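Local coordinates for protein toxin RelG (Mycobacterium tuberculosis, PDB 3G5O) that cleaves RNA as the toxic half of a type II toxin-antitoxin system, inhibiting bacterial growth when overproduced unless an antitoxin neutralises it, at residues V20-T25 with E43-D48; R72-L77 with V93-D98. All coordinates share one frame; numbering follows the deposited sequence.

Overall arrangement
The two contacts lie on one mixed sheet, their centres about 14 Å apart. Contact 1 (20-25 with 43-48) packs edge strand 19-23 against helix 35-51. Contact 2 (72-77 with 93-98) zips together strands 75-82 and 87-95, and strand 87-95 also runs beside 19-23. They come in series along the chain, the first closing before the second opens. Helix 35-51 links them: Phe-44 packs on Tyr-75, Leu-77 and Arg-72, while Asp-48 OD2 forms a 3.0 Å salt bridge with Arg-72 NH1. The antitoxin chain reaches both contacts, lengthening the sheet at the edge strand of contact 1 and covering the Arg-76 and Asp-94 side of contact 2.

Contact 1: residues V20-T25 with E43-D48; sequences VRFTTT and EFAFGD
The carbonyl oxygen of Ala-45 is lapped by the branched side chain of Val-20, whose CG2 comes to 3.3 Å from Ala-45 O while CB and CG1 lie farther from the same atom. With CG1 anti to the backbone N (chi1 170°), Val-20 turns that methyl to Ala-45 CB, 4.1 Å away. A beta-branched residue suits a strand laid on a helix, since one methyl can rest on the helix carbonyl and the other turn to the Ala-45 methyl; Val-20 also packs on Val-88, Ile-90 and Ser-50.

Phe-46 reaches back from the helix. Its CE1 edge meets Val-20 O at 3.4 Å, with the oxygen in the ring plane, where the slightly positive C-H rim favours a carbonyl. At the ring's tip, the adjoining CZ of Phe-46 lies 3.7 Å from Phe-22 CE2, near the plane of the Phe-22 ring. The two phenyl planes are inclined at 53°, so the rings meet obliquely. Small Ala-45 makes room for the Phe-22 ring, its CB lying 3.7 Å from Phe-22 CZ.

No hydrogen bond spans the contact. The strand leads into a helix that Thr-23 N-caps through its OG1 to Ala-26 N, and Phe-22 and Thr-23 pair with an antiparallel strand of the antitoxin chain. A helix packed on a sheet whose edge strand accepts an antitoxin strand is consistent with the RelE-type toxin fold.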
ATOM      1  N   VAL C  20      23.883  14.421   2.580  1.00 20.49           N
ATOM      2  CA  VAL C  20      23.027  13.613   1.686  1.00 19.81           C
ATOM      3  C   VAL C  20      23.953  12.752   0.859  1.00 20.15           C
ATOM      4  O   VAL C  20      24.993  13.231   0.373  1.00 20.39           O
ATOM      5  CB  VAL C  20      22.128  14.490   0.765  1.00 19.50           C
ATOM      6  CG1 VAL C  20      21.422  13.595  -0.339  1.00 16.90           C
ATOM      7  CG2 VAL C  20      21.084  15.217   1.581  1.00 19.50           C
ATOM      8  N   ARG C  21      23.607  11.468   0.737  1.00 19.86           N
ATOM      9  CA  ARG C  21      24.417  10.511  -0.013  1.00 20.06           C
ATOM     10  C   ARG C  21      23.459   9.747  -0.924  1.00 19.51           C
ATOM     11  O   ARG C  21      22.288   9.539  -0.559  1.00 19.88           O
ATOM     12  CB  ARG C  21      25.065   9.487   0.938  1.00 20.37           C
ATOM     13  CG  ARG C  21      25.891  10.032   2.099  1.00 23.89           C
ATOM     14  CD  ARG C  21      27.309  10.352   1.717  1.00 25.65           C
ATOM     15  NE  ARG C  21      28.102   9.222   1.218  1.00 28.74           N
ATOM     16  CZ  ARG C  21      29.372   9.350   0.801  1.00 28.53           C
ATOM     17  NH1 ARG C  21      29.968  10.535   0.879  1.00 30.02           N
ATOM     18  NH2 ARG C  21      30.051   8.314   0.314  1.00 28.31           N
ATOM     19  N   PHE C  22      23.954   9.290  -2.069  1.00 18.85           N
ATOM     20  CA  PHE C  22      23.143   8.498  -3.001  1.00 19.29           C
ATOM     21  C   PHE C  22      23.773   7.115  -2.957  1.00 19.66           C
ATOM     22  O   PHE C  22      25.016   6.990  -3.018  1.00 20.32           O
ATOM     23  CB  PHE C  22      23.264   9.020  -4.459  1.00 18.58           C
ATOM     24  CG  PHE C  22      22.388  10.223  -4.777  1.00 19.65           C
ATOM     25  CD1 PHE C  22      21.282  10.080  -5.612  1.00 20.38           C
ATOM     26  CD2 PHE C  22      22.712  11.486  -4.303  1.00 19.31           C
ATOM     27  CE1 PHE C  22      20.463  11.172  -5.923  1.00 19.95           C
ATOM     28  CE2 PHE C  22      21.913  12.591  -4.602  1.00 20.51           C
ATOM     29  CZ  PHE C  22      20.793  12.421  -5.444  1.00 18.68           C
ATOM     30  N   THR C  23      22.925   6.096  -2.874  1.00 19.69           N
ATOM     31  CA  THR C  23      23.355   4.701  -3.057  1.00 19.65           C
ATOM     32  C   THR C  23      23.635   4.494  -4.551  1.00 20.79           C
ATOM     33  O   THR C  23      23.249   5.321  -5.398  1.00 18.41           O
ATOM     34  CB  THR C  23      22.264   3.693  -2.632  1.00 19.42           C
ATOM     35  OG1 THR C  23      21.049   3.961  -3.352  1.00 18.17           O
ATOM     36  CG2 THR C  23      21.985   3.772  -1.119  1.00 18.65           C
ATOM     37  N   THR C  24      24.283   3.371  -4.863  1.00 22.24           N
ATOM     38  CA  THR C  24      24.436   2.890  -6.253  1.00 23.38           C
ATOM     39  C   THR C  24      23.117   2.753  -6.952  1.00 20.89           C
ATOM     40  O   THR C  24      22.988   3.099  -8.128  1.00 20.77           O
ATOM     41  CB  THR C  24      25.180   1.497  -6.314  1.00 24.16           C
ATOM     42  OG1 THR C  24      26.467   1.658  -5.726  1.00 28.48           O
ATOM     43  CG2 THR C  24      25.364   1.021  -7.745  1.00 28.48           C
ATOM     44  N   THR C  25      22.112   2.276  -6.228  1.00 20.44           N
ATOM     45  CA  THR C  25      20.763   2.077  -6.837  0.50 19.71           C
ATOM     46  C   THR C  25      20.201   3.412  -7.268  1.00 19.15           C
ATOM     47  O   THR C  25      19.637   3.532  -8.367  1.00 19.27           O
ATOM     48  CB  THR C  25      19.634   1.494  -5.917  0.50 19.32           C
ATOM     49  OG1 THR C  25      19.708   2.069  -4.616  0.50 20.04           O
ATOM     50  CG2 THR C  25      19.624  -0.034  -5.854  0.50 21.45           C
ATOM     51  N   GLU C  43      19.895  19.353  -7.237  1.00 18.64           N
ATOM     52  CA  GLU C  43      19.800  20.592  -6.459  1.00 21.05           C
ATOM     53  C   GLU C  43      18.790  20.453  -5.328  1.00 19.75           C
ATOM     54  O   GLU C  43      18.970  21.023  -4.239  1.00 19.33           O
ATOM     55  CB  GLU C  43      19.464  21.799  -7.345  1.00 22.88           C
ATOM     56  CG  GLU C  43      20.582  22.114  -8.362  1.00 27.83           C
ATOM     57  CD  GLU C  43      21.834  22.747  -7.709  1.00 34.45           C
ATOM     58  OE1 GLU C  43      21.751  23.157  -6.527  1.00 35.81           O
ATOM     59  OE2 GLU C  43      22.889  22.867  -8.389  1.00 35.66           O
ATOM     60  N   PHE C  44      17.754  19.654  -5.555  1.00 18.16           N
ATOM     61  CA  PHE C  44      16.803  19.394  -4.468  1.00 18.96           C
ATOM     62  C   PHE C  44      17.503  18.534  -3.378  1.00 17.97           C
ATOM     63  O   PHE C  44      17.454  18.870  -2.216  1.00 19.28           O
ATOM     64  CB  PHE C  44      15.551  18.651  -4.998  1.00 18.30           C
ATOM     65  CG  PHE C  44      14.636  18.182  -3.919  1.00 19.53           C
ATOM     66  CD1 PHE C  44      14.081  19.090  -3.034  1.00 21.33           C
ATOM     67  CD2 PHE C  44      14.322  16.835  -3.796  1.00 21.39           C
ATOM     68  CE1 PHE C  44      13.232  18.666  -2.011  1.00 24.40           C
ATOM     69  CE2 PHE C  44      13.487  16.398  -2.780  1.00 22.55           C
ATOM     70  CZ  PHE C  44      12.933  17.326  -1.899  1.00 20.68           C
ATOM     71  N   ALA C  45      18.180  17.461  -3.784  1.00 17.96           N
ATOM     72  CA  ALA C  45      18.795  16.520  -2.827  1.00 18.28           C
ATOM     73  C   ALA C  45      19.791  17.272  -1.956  1.00 20.24           C
ATOM     74  O   ALA C  45      19.800  17.100  -0.737  1.00 21.44           O
ATOM     75  CB  ALA C  45      19.495  15.375  -3.553  1.00 17.88           C
ATOM     76  N   PHE C  46      20.597  18.133  -2.562  1.00 19.73           N
ATOM     77  CA  PHE C  46      21.651  18.805  -1.791  1.00 22.12           C
ATOM     78  C   PHE C  46      21.258  20.150  -1.183  1.00 22.58           C
ATOM     79  O   PHE C  46      22.082  20.805  -0.538  1.00 22.82           O
ATOM     80  CB  PHE C  46      22.946  18.888  -2.629  1.00 20.54           C
ATOM     81  CG  PHE C  46      23.521  17.515  -2.938  1.00 21.80           C
ATOM     82  CD1 PHE C  46      23.860  16.648  -1.906  1.00 20.57           C
ATOM     83  CD2 PHE C  46      23.650  17.062  -4.248  1.00 23.72           C
ATOM     84  CE1 PHE C  46      24.371  15.376  -2.182  1.00 20.00           C
ATOM     85  CE2 PHE C  46      24.178  15.800  -4.542  1.00 22.96           C
ATOM     86  CZ  PHE C  46      24.522  14.947  -3.512  1.00 23.69           C
ATOM     87  N   GLY C  47      20.004  20.547  -1.404  1.00 22.92           N
ATOM     88  CA  GLY C  47      19.482  21.827  -0.931  1.00 22.85           C
ATOM     89  C   GLY C  47      18.334  21.603   0.033  1.00 23.29           C
ATOM     90  O   GLY C  47      18.568  21.280   1.193  1.00 23.19           O
ATOM     91  N   ASP C  48      17.096  21.758  -0.439  1.00 22.23           N
ATOM     92  CA  ASP C  48      15.923  21.564   0.405  1.00 22.57           C
ATOM     93  C   ASP C  48      15.865  20.247   1.171  1.00 22.27           C
ATOM     94  O   ASP C  48      15.427  20.242   2.318  1.00 20.79           O
ATOM     95  CB  ASP C  48      14.609  21.788  -0.367  1.00 21.69           C
ATOM     96  CG  ASP C  48      14.420  23.252  -0.790  1.00 26.82           C
ATOM     97  OD1 ASP C  48      15.213  24.131  -0.333  1.00 29.34           O
ATOM     98  OD2 ASP C  48      13.500  23.526  -1.594  1.00 30.33           O
TER

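Contact 2: residues R72-L77 with V93-D98; sequences RGTYRL and VDHRAD
Tyr-75 to Leu-77 and Val-93 to His-95 pair antiparallel in the beta hairpin of strands 75-82 and 87-95. Backbone bonds hold it. At the hydrogen-bonded pair, Arg-76 N gives to Asp-94 O at 2.7 Å and Asp-94 N returns a bond to Arg-76 O at 2.9 Å. Past the end of the regular strands, Arg-96 N adds a nearly straight bond to Thr-74 O (3.0 Å, 172° at the hydrogen). The non-hydrogen-bonded pairs on either side, Tyr-75 with His-95 and Leu-77 with Val-93, draw their CA atoms closer.

Apolar packing lies on the face that bears these last four residues and turns to helix 35-51. Leu-77 CG and Val-93 CG2 run alongside one another at 4.2 Å, while Tyr-75 packs on Val-41 and His-95 on Ile-37 of that helix.

A polar approach borders this packing: His-95 swings its CG anti to the backbone N (chi1 169°), which brings the NE2 edge of its ring to 3.1 Å from Thr-74 OG1.

Charged groups occupy the other face, where Arg-76 and Asp-94 suit the antitoxin chain that covers them. Arg-76 forms a salt bridge through NE with Glu-57 of that chain and a cation-pi contact with Tyr-60 of the same chain, whose OH also bonds Asp-94 OD2. Arg-96 closes on Asp-94 by a salt bridge, NE to OD2 at 2.9 Å.

A type II' turn, with Gly-73 at positive phi, joins strand 68-72 to this hairpin and leaves Arg-72 O 3.4 Å above one face of the Tyr-75 ring, displaced toward its rim.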
ATOM      1  N   ARG C  72       8.717  16.529  -5.648  1.00 21.36           N
ATOM      2  CA  ARG C  72       8.675  17.875  -6.257  1.00 22.45           C
ATOM      3  C   ARG C  72       8.218  17.752  -7.713  1.00 22.02           C
ATOM      4  O   ARG C  72       8.899  17.141  -8.533  1.00 20.82           O
ATOM      5  CB  ARG C  72      10.040  18.594  -6.198  1.00 23.36           C
ATOM      6  CG  ARG C  72      10.538  18.952  -4.798  1.00 24.81           C
ATOM      7  CD  ARG C  72       9.713  20.120  -4.254  1.00 29.14           C
ATOM      8  NE  ARG C  72       9.947  20.390  -2.829  1.00 29.22           N
ATOM      9  CZ  ARG C  72      10.873  21.238  -2.383  1.00 31.54           C
ATOM     10  NH1 ARG C  72      11.676  21.871  -3.249  1.00 27.85           N
ATOM     11  NH2 ARG C  72      11.015  21.436  -1.072  1.00 30.89           N
ATOM     12  N   GLY C  73       7.035  18.296  -8.024  1.00 21.83           N
ATOM     13  CA  GLY C  73       6.455  18.146  -9.351  1.00 20.46           C
ATOM     14  C   GLY C  73       6.300  16.675  -9.694  1.00 20.40           C
ATOM     15  O   GLY C  73       5.549  15.942  -9.015  1.00 20.42           O
ATOM     16  N   THR C  74       6.980  16.224 -10.739  1.00 17.81           N
ATOM     17  CA  THR C  74       6.760  14.875 -11.229  1.00 18.31           C
ATOM     18  C   THR C  74       7.846  13.909 -10.784  1.00 17.49           C
ATOM     19  O   THR C  74       7.799  12.731 -11.149  1.00 17.38           O
ATOM     20  CB  THR C  74       6.684  14.849 -12.762  1.00 19.96           C
ATOM     21  OG1 THR C  74       7.789  15.597 -13.273  1.00 21.12           O
ATOM     22  CG2 THR C  74       5.332  15.521 -13.222  1.00 20.40           C
ATOM     23  N   TYR C  75       8.830  14.388 -10.021  1.00 17.19           N
ATOM     24  CA  TYR C  75       9.810  13.436  -9.454  1.00 17.90           C
ATOM     25  C   TYR C  75       9.670  13.177  -7.953  1.00 17.40           C
ATOM     26  O   TYR C  75       9.169  14.043  -7.168  1.00 17.75           O
ATOM     27  CB  TYR C  75      11.262  13.754  -9.845  1.00 17.62           C
ATOM     28  CG  TYR C  75      11.803  15.041  -9.272  1.00 19.64           C
ATOM     29  CD1 TYR C  75      12.265  15.081  -7.961  1.00 20.34           C
ATOM     30  CD2 TYR C  75      11.814  16.220 -10.024  1.00 18.23           C
ATOM     31  CE1 TYR C  75      12.768  16.242  -7.427  1.00 21.76           C
ATOM     32  CE2 TYR C  75      12.331  17.439  -9.472  1.00 21.31           C
ATOM     33  CZ  TYR C  75      12.816  17.401  -8.169  1.00 25.01           C
ATOM     34  OH  TYR C  75      13.284  18.534  -7.526  1.00 28.87           O
ATOM     35  N   ARG C  76      10.115  11.979  -7.566  1.00 16.24           N
ATOM     36  CA  ARG C  76      10.158  11.571  -6.175  1.00 16.76           C
ATOM     37  C   ARG C  76      11.477  10.950  -5.783  1.00 16.62           C
ATOM     38  O   ARG C  76      12.107  10.232  -6.567  1.00 16.44           O
ATOM     39  CB  ARG C  76       9.032  10.587  -5.850  1.00 16.84           C
ATOM     40  CG  ARG C  76       7.630  11.216  -5.849  1.00 18.45           C
ATOM     41  CD  ARG C  76       6.607  10.062  -5.811  1.00 22.35           C
ATOM     42  NE  ARG C  76       5.269  10.498  -5.420  1.00 24.71           N
ATOM     43  CZ  ARG C  76       4.329  10.932  -6.268  1.00 28.32           C
ATOM     44  NH1 ARG C  76       4.578  10.995  -7.577  1.00 23.66           N
ATOM     45  NH2 ARG C  76       3.124  11.284  -5.799  1.00 27.70           N
ATOM     46  N   LEU C  77      11.890  11.212  -4.554  1.00 15.27           N
ATOM     47  CA  LEU C  77      13.053  10.539  -4.000  1.00 15.62           C
ATOM     48  C   LEU C  77      12.561   9.693  -2.862  1.00 16.19           C
ATOM     49  O   LEU C  77      11.717  10.152  -2.073  1.00 15.60           O
ATOM     50  CB  LEU C  77      14.038  11.567  -3.438  1.00 15.15           C
ATOM     51  CG  LEU C  77      14.920  12.231  -4.490  1.00 18.26           C
ATOM     52  CD1 LEU C  77      14.042  13.175  -5.328  1.00 19.40           C
ATOM     53  CD2 LEU C  77      16.029  13.056  -3.882  1.00 15.00           C
ATOM     54  N   VAL C  93      15.253   7.182  -7.069  1.00 16.73           N
ATOM     55  CA  VAL C  93      14.707   8.417  -7.669  1.00 16.81           C
ATOM     56  C   VAL C  93      13.770   7.975  -8.792  1.00 16.87           C
ATOM     57  O   VAL C  93      14.103   7.068  -9.604  1.00 16.71           O
ATOM     58  CB  VAL C  93      15.828   9.326  -8.250  1.00 17.48           C
ATOM     59  CG1 VAL C  93      15.212  10.621  -8.837  1.00 17.90           C
ATOM     60  CG2 VAL C  93      16.822   9.683  -7.159  1.00 17.46           C
ATOM     61  N   ASP C  94      12.596   8.576  -8.849  1.00 17.43           N
ATOM     62  CA  ASP C  94      11.659   8.211  -9.910  1.00 18.55           C
ATOM     63  C   ASP C  94      11.022   9.484 -10.496  1.00 18.77           C
ATOM     64  O   ASP C  94      10.729  10.454  -9.747  1.00 18.06           O
ATOM     65  CB  ASP C  94      10.580   7.290  -9.373  1.00 18.31           C
ATOM     66  CG  ASP C  94       9.881   6.472 -10.502  1.00 24.46           C
ATOM     67  OD1 ASP C  94      10.565   5.743 -11.274  1.00 28.69           O
ATOM     68  OD2 ASP C  94       8.664   6.556 -10.595  1.00 25.77           O
ATOM     69  N   HIS C  95      10.790   9.453 -11.796  1.00 18.12           N
ATOM     70  CA  HIS C  95      10.153  10.560 -12.490  1.00 19.09           C
ATOM     71  C   HIS C  95       9.028  10.007 -13.331  1.00 21.15           C
ATOM     72  O   HIS C  95       9.242   9.065 -14.096  1.00 19.83           O
ATOM     73  CB  HIS C  95      11.144  11.260 -13.429  1.00 19.00           C
ATOM     74  CG  HIS C  95      10.480  12.237 -14.346  1.00 20.33           C
ATOM     75  ND1 HIS C  95      10.336  12.006 -15.696  1.00 18.51           N
ATOM     76  CD2 HIS C  95       9.865  13.414 -14.092  1.00 19.20           C
ATOM     77  CE1 HIS C  95       9.682  13.019 -16.243  1.00 21.36           C
ATOM     78  NE2 HIS C  95       9.369  13.879 -15.289  1.00 20.58           N
ATOM     79  N   ARG C  96       7.832  10.578 -13.166  1.00 22.84           N
ATOM     80  CA  ARG C  96       6.662  10.149 -13.939  1.00 25.47           C
ATOM     81  C   ARG C  96       5.956  11.383 -14.422  1.00 25.34           C
ATOM     82  O   ARG C  96       5.293  12.067 -13.623  1.00 24.39           O
ATOM     83  CB  ARG C  96       5.669   9.365 -13.072  1.00 26.76           C
ATOM     84  CG  ARG C  96       6.171   8.069 -12.514  1.00 32.58           C
ATOM     85  CD  ARG C  96       6.254   6.895 -13.509  1.00 41.00           C
ATOM     86  NE  ARG C  96       7.279   5.937 -13.038  1.00 46.19           N
ATOM     87  CZ  ARG C  96       7.984   5.114 -13.821  1.00 50.76           C
ATOM     88  NH1 ARG C  96       7.772   5.070 -15.138  1.00 50.18           N
ATOM     89  NH2 ARG C  96       8.909   4.318 -13.283  1.00 51.55           N
ATOM     90  N   ALA C  97       6.078  11.658 -15.717  1.00 26.17           N
ATOM     91  CA  ALA C  97       5.438  12.851 -16.319  1.00 29.37           C
ATOM     92  C   ALA C  97       3.923  12.940 -16.124  1.00 31.75           C
ATOM     93  O   ALA C  97       3.392  14.044 -16.041  1.00 32.32           O
ATOM     94  CB  ALA C  97       5.807  13.008 -17.767  1.00 27.60           C
ATOM     95  N   ASP C  98       3.196  11.831 -16.050  1.00 35.12           N
ATOM     96  CA  ASP C  98       1.907  12.001 -15.332  1.00 39.57           C
ATOM     97  C   ASP C  98       1.849  11.310 -13.978  1.00 40.05           C
ATOM     98  O   ASP C  98       1.592  10.117 -13.942  1.00 41.09           O
ATOM     99  CB  ASP C  98       0.651  11.650 -16.124  1.00 41.13           C
ATOM    100  CG  ASP C  98      -0.634  12.113 -15.376  1.00 46.05           C
ATOM    101  OD1 ASP C  98      -1.304  13.051 -15.862  1.00 50.20           O
ATOM    102  OD2 ASP C  98      -0.944  11.578 -14.271  1.00 50.42           O
TER